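Local coordinates for protein putative cathepsin d (Ixodes ricinus, PDB 5N7Q) that probably cleaves proteins as a pepsin-like aspartic endopeptidase of the cathepsin D type, and is bound here by the inhibitor pepstatin A, at residues L314-F326 against Q330-A339. Sequence-based numbering, arbitrary orientation.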
loop_
_atom_site.group_PDB
_atom_site.type_symbol
_atom_site.label_atom_id
_atom_site.label_comp_id
_atom_site.label_asym_id
_atom_site.label_seq_id
_atom_site.Cartn_x
_atom_site.Cartn_y
_atom_site.Cartn_z
ATOM N N LEU A 314 -2.262 -6.605 -5.566
ATOM C CA LEU A 314 -1.279 -7.302 -4.744
ATOM C C LEU A 314 -0.878 -6.367 -3.608
ATOM O O LEU A 314 -0.075 -5.475 -3.772
ATOM C CB LEU A 314 -0.091 -7.732 -5.604
ATOM C CG LEU A 314 -0.399 -8.641 -6.807
ATOM C CD1 LEU A 314 0.868 -9.127 -7.463
ATOM C CD2 LEU A 314 -1.259 -9.812 -6.375
ATOM N N GLY A 315 -1.518 -6.546 -2.464
ATOM C CA GLY A 315 -1.272 -5.765 -1.263
ATOM C C GLY A 315 -0.267 -6.440 -0.354
ATOM O O GLY A 315 0.558 -7.235 -0.813
ATOM N N ASP A 316 -0.324 -6.086 0.938
ATOM C CA ASP A 316 0.725 -6.431 1.888
ATOM C C ASP A 316 0.910 -7.945 2.040
ATOM O O ASP A 316 2.006 -8.422 2.316
ATOM C CB ASP A 316 0.463 -5.805 3.259
ATOM C CG ASP A 316 0.310 -4.289 3.226
ATOM O OD1 ASP A 316 0.878 -3.643 2.292
ATOM O OD2 ASP A 316 -0.366 -3.735 4.146
ATOM N N VAL A 317 -0.154 -8.719 1.854
ATOM C CA VAL A 317 -0.014 -10.191 1.858
ATOM C C VAL A 317 1.063 -10.675 0.876
ATOM O O VAL A 317 1.822 -11.603 1.179
ATOM C CB VAL A 317 -1.379 -10.858 1.561
ATOM C CG1 VAL A 317 -1.208 -12.274 1.046
ATOM C CG2 VAL A 317 -2.245 -10.801 2.794
ATOM N N PHE A 318 1.135 -10.038 -0.299
ATOM C CA PHE A 318 2.152 -10.343 -1.326
ATOM C C PHE A 318 3.449 -9.580 -1.134
ATOM O O PHE A 318 4.550 -10.148 -1.276
ATOM C CB PHE A 318 1.602 -10.052 -2.747
ATOM C CG PHE A 318 2.432 -10.601 -3.861
ATOM C CD1 PHE A 318 2.268 -11.910 -4.283
ATOM C CD2 PHE A 318 3.390 -9.828 -4.488
ATOM C CE1 PHE A 318 3.028 -12.425 -5.306
ATOM C CE2 PHE A 318 4.174 -10.354 -5.500
ATOM C CZ PHE A 318 3.988 -11.626 -5.928
ATOM N N LEU A 319 3.335 -8.304 -0.786
ATOM C CA LEU A 319 4.488 -7.407 -0.770
ATOM C C LEU A 319 5.351 -7.594 0.472
ATOM O O LEU A 319 6.453 -7.062 0.540
ATOM C CB LEU A 319 3.988 -5.943 -0.880
ATOM C CG LEU A 319 3.194 -5.597 -2.148
ATOM C CD1 LEU A 319 2.593 -4.196 -1.993
ATOM C CD2 LEU A 319 4.050 -5.712 -3.386
ATOM N N GLY A 320 4.882 -8.357 1.444
ATOM C CA GLY A 320 5.730 -8.806 2.557
ATOM C C GLY A 320 6.729 -9.883 2.183
ATOM O O GLY A 320 7.939 -9.725 2.382
ATOM N N PRO A 321 6.245 -11.021 1.659
ATOM C CA PRO A 321 7.200 -12.098 1.298
ATOM C C PRO A 321 8.055 -11.766 0.066
ATOM O O PRO A 321 9.088 -12.409 -0.150
ATOM C CB PRO A 321 6.292 -13.336 1.067
ATOM C CG PRO A 321 4.924 -12.790 0.906
ATOM C CD PRO A 321 4.861 -11.530 1.720
ATOM N N TYR A 322 7.617 -10.781 -0.720
ATOM C CA TYR A 322 8.365 -10.336 -1.899
ATOM C C TYR A 322 8.726 -8.866 -1.777
ATOM O O TYR A 322 7.873 -7.993 -1.852
ATOM C CB TYR A 322 7.599 -10.685 -3.179
ATOM C CG TYR A 322 7.421 -12.200 -3.240
ATOM C CD1 TYR A 322 8.510 -13.021 -3.458
ATOM C CD2 TYR A 322 6.217 -12.814 -2.927
ATOM C CE1 TYR A 322 8.405 -14.389 -3.417
ATOM C CE2 TYR A 322 6.095 -14.184 -2.886
ATOM C CZ TYR A 322 7.206 -14.967 -3.111
ATOM O OH TYR A 322 7.076 -16.348 -3.089
ATOM N N TYR A 323 10.003 -8.611 -1.512
ATOM C CA TYR A 323 10.584 -7.273 -1.550
ATOM C C TYR A 323 10.338 -6.659 -2.939
ATOM O O TYR A 323 10.484 -7.351 -3.948
ATOM C CB TYR A 323 12.069 -7.404 -1.299
ATOM C CG TYR A 323 12.844 -6.122 -1.129
ATOM C CD1 TYR A 323 12.550 -5.237 -0.082
ATOM C CD2 TYR A 323 13.896 -5.800 -1.963
ATOM C CE1 TYR A 323 13.265 -4.073 0.100
ATOM C CE2 TYR A 323 14.616 -4.638 -1.791
ATOM C CZ TYR A 323 14.329 -3.777 -0.752
ATOM O OH TYR A 323 15.064 -2.637 -0.568
ATOM N N THR A 324 9.922 -5.390 -2.979
ATOM C CA THR A 324 9.399 -4.833 -4.206
ATOM C C THR A 324 10.112 -3.540 -4.513
ATOM O O THR A 324 10.275 -2.675 -3.661
ATOM C CB THR A 324 7.902 -4.606 -4.146
ATOM O OG1 THR A 324 7.257 -5.843 -3.804
ATOM C CG2 THR A 324 7.343 -4.178 -5.468
ATOM N N ILE A 325 10.531 -3.435 -5.762
ATOM C CA ILE A 325 11.243 -2.285 -6.318
ATOM C C ILE A 325 10.294 -1.570 -7.277
ATOM O O ILE A 325 9.794 -2.168 -8.224
ATOM C CB ILE A 325 12.500 -2.705 -7.100
ATOM C CG1 ILE A 325 13.544 -3.406 -6.198
ATOM C CG2 ILE A 325 13.168 -1.480 -7.692
ATOM C CD1 ILE A 325 13.225 -4.844 -5.847
ATOM N N PHE A 326 10.061 -0.279 -7.022
ATOM C CA PHE A 326 9.201 0.578 -7.833
ATOM C C PHE A 326 10.148 1.532 -8.589
ATOM O O PHE A 326 10.726 2.439 -7.994
ATOM C CB PHE A 326 8.240 1.342 -6.936
ATOM C CG PHE A 326 7.276 0.475 -6.189
ATOM C CD1 PHE A 326 7.643 -0.111 -4.964
ATOM C CD2 PHE A 326 6.004 0.279 -6.681
ATOM C CE1 PHE A 326 6.733 -0.920 -4.284
ATOM C CE2 PHE A 326 5.098 -0.527 -6.001
ATOM C CZ PHE A 326 5.464 -1.105 -4.790
ATOM N N GLN A 330 12.722 3.329 -15.424
ATOM C CA GLN A 330 12.381 2.385 -16.494
ATOM C C GLN A 330 10.907 1.960 -16.509
ATOM O O GLN A 330 10.519 1.171 -17.369
ATOM C CB GLN A 330 13.256 1.145 -16.427
ATOM C CG GLN A 330 14.735 1.454 -16.546
ATOM C CD GLN A 330 15.554 0.228 -16.839
ATOM O OE1 GLN A 330 15.285 -0.495 -17.807
ATOM N NE2 GLN A 330 16.568 -0.010 -16.032
ATOM N N ASP A 331 10.085 2.530 -15.626
ATOM C CA ASP A 331 8.664 2.191 -15.513
ATOM C C ASP A 331 8.469 0.665 -15.410
ATOM O O ASP A 331 7.895 0.017 -16.280
ATOM C CB ASP A 331 7.874 2.770 -16.708
ATOM C CG ASP A 331 7.676 4.285 -16.597
ATOM O OD1 ASP A 331 7.523 4.807 -15.466
ATOM O OD2 ASP A 331 7.697 4.994 -17.635
ATOM N N ARG A 332 9.043 0.111 -14.360
ATOM C CA ARG A 332 8.965 -1.332 -14.124
ATOM C C ARG A 332 8.887 -1.580 -12.616
ATOM O O ARG A 332 9.186 -0.712 -11.789
ATOM C CB ARG A 332 10.157 -2.040 -14.762
ATOM C CG ARG A 332 11.499 -1.696 -14.142
ATOM C CD ARG A 332 12.666 -2.273 -14.894
ATOM N NE ARG A 332 13.908 -1.921 -14.205
ATOM C CZ ARG A 332 15.068 -2.552 -14.341
ATOM N NH1 ARG A 332 15.198 -3.563 -15.191
ATOM N NH2 ARG A 332 16.115 -2.111 -13.661
ATOM N N VAL A 333 8.402 -2.769 -12.293
ATOM C CA VAL A 333 8.270 -3.263 -10.923
ATOM C C VAL A 333 9.149 -4.486 -10.808
ATOM O O VAL A 333 9.105 -5.356 -11.687
ATOM C CB VAL A 333 6.806 -3.583 -10.537
ATOM C CG1 VAL A 333 6.754 -4.141 -9.102
ATOM C CG2 VAL A 333 5.902 -2.357 -10.662
ATOM N N GLY A 334 9.902 -4.569 -9.707
ATOM C CA GLY A 334 10.779 -5.706 -9.450
ATOM C C GLY A 334 10.286 -6.439 -8.199
ATOM O O GLY A 334 9.884 -5.790 -7.209
ATOM N N PHE A 335 10.399 -7.780 -8.210
ATOM C CA PHE A 335 10.037 -8.610 -7.056
ATOM C C PHE A 335 11.200 -9.560 -6.747
ATOM O O PHE A 335 11.771 -10.161 -7.648
ATOM C CB PHE A 335 8.774 -9.448 -7.283
ATOM C CG PHE A 335 7.523 -8.639 -7.484
ATOM C CD1 PHE A 335 6.978 -7.885 -6.445
ATOM C CD2 PHE A 335 6.894 -8.625 -8.714
ATOM C CE1 PHE A 335 5.814 -7.149 -6.640
ATOM C CE2 PHE A 335 5.748 -7.883 -8.911
ATOM C CZ PHE A 335 5.211 -7.150 -7.891
ATOM N N ALA A 336 11.507 -9.727 -5.475
ATOM C CA ALA A 336 12.467 -10.759 -5.041
ATOM C C ALA A 336 12.031 -11.334 -3.697
ATOM O O ALA A 336 11.483 -10.638 -2.879
ATOM C CB ALA A 336 13.873 -10.204 -4.939
ATOM N N GLU A 337 12.406 -12.574 -3.443
ATOM C CA GLU A 337 12.141 -13.209 -2.167
ATOM C C GLU A 337 12.750 -12.394 -1.041
ATOM O O GLU A 337 13.917 -12.063 -1.084
ATOM C CB GLU A 337 12.794 -14.590 -2.166
ATOM C CG GLU A 337 12.476 -15.412 -0.947
ATOM C CD GLU A 337 12.962 -16.859 -1.029
ATOM O OE1 GLU A 337 13.577 -17.279 -2.044
ATOM O OE2 GLU A 337 12.712 -17.590 -0.044
ATOM N N VAL A 338 11.967 -12.102 -0.024
ATOM C CA VAL A 338 12.428 -11.291 1.095
ATOM C C VAL A 338 13.515 -12.027 1.892
ATOM O O VAL A 338 13.559 -13.262 1.883
ATOM C CB VAL A 338 11.219 -10.824 1.949
ATOM C CG1 VAL A 338 10.683 -11.958 2.823
ATOM C CG2 VAL A 338 11.550 -9.592 2.767
ATOM N N ALA A 339 14.408 -11.278 2.540
ATOM C CA ALA A 339 15.463 -11.900 3.363
ATOM C C ALA A 339 15.063 -11.923 4.823
ATOM O O ALA A 339 15.776 -11.388 5.699
ATOM C CB ALA A 339 16.782 -11.180 3.198
ATOM O OXT ALA A 339 14.001 -12.465 5.150
#
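Phe335 receives the CE2 edge of Phe318 over one face in a T-shaped (edge-to-face) stack, centroids 5.3 Å apart and planes at 87°. Its own CD1-CE1 edge meets Thr324, with OG1 3.3 Å from CD1 and close to the ring plane, and Leu319 CD2 also approaches at the edge. The Phe318 ring lies between Tyr322 CD2 on one face and Leu314 CD1 on the other. Its CG stands anti to the backbone N (chi1 -167°), which directs the ring from the short helix 316-319 toward Phe335. The Tyr322 ring turns an edge to the Ala336 carbonyl, while its OH bonds to Ser280 O. Thr324 and Phe335 point the same way along the sheet face: OG1 of Thr324 donates to Tyr322 O at 3.0 Å, from above that carbonyl's plane, and CG2 meets Val333 CG1 at 3.7 Å.

Strands 322-326 and 332-337 form an antiparallel hairpin. The hydrogen-bonded pair Ile325-Gly334 has two nearly straight bonds of 2.8 Å between each N and the other residue's O; in the pair Tyr323-Ala336, Ala336 N to Tyr323 O is regular, but Tyr323 N to Ala336 O is weak (N-H...O 120°). Ile325 CD1 packs against the Gly334 backbone. Beyond the strand, Val338 N reaches Pro321 O at 2.9 Å. At the turn, Asp331 and Arg332 face Asp327 in a G1 beta bulge, where Arg332 forms a salt bridge with Asp327.

Strand 322-327 pairs antiparallel with 155-160 and strand 332-337 with 187-190, consistent with the interdomain sheet of pepsin-like proteases. The preceding helix 316-319 brings the side chain of Leu319 to about 5 Å from that of Asp227, a predicted catalytic residue. Backbone bonds thus fix the register, while the Thr324 OG1 bond is consistent with holding the rotation that keeps CG2 against Phe335 CE1 and Val333 CG1.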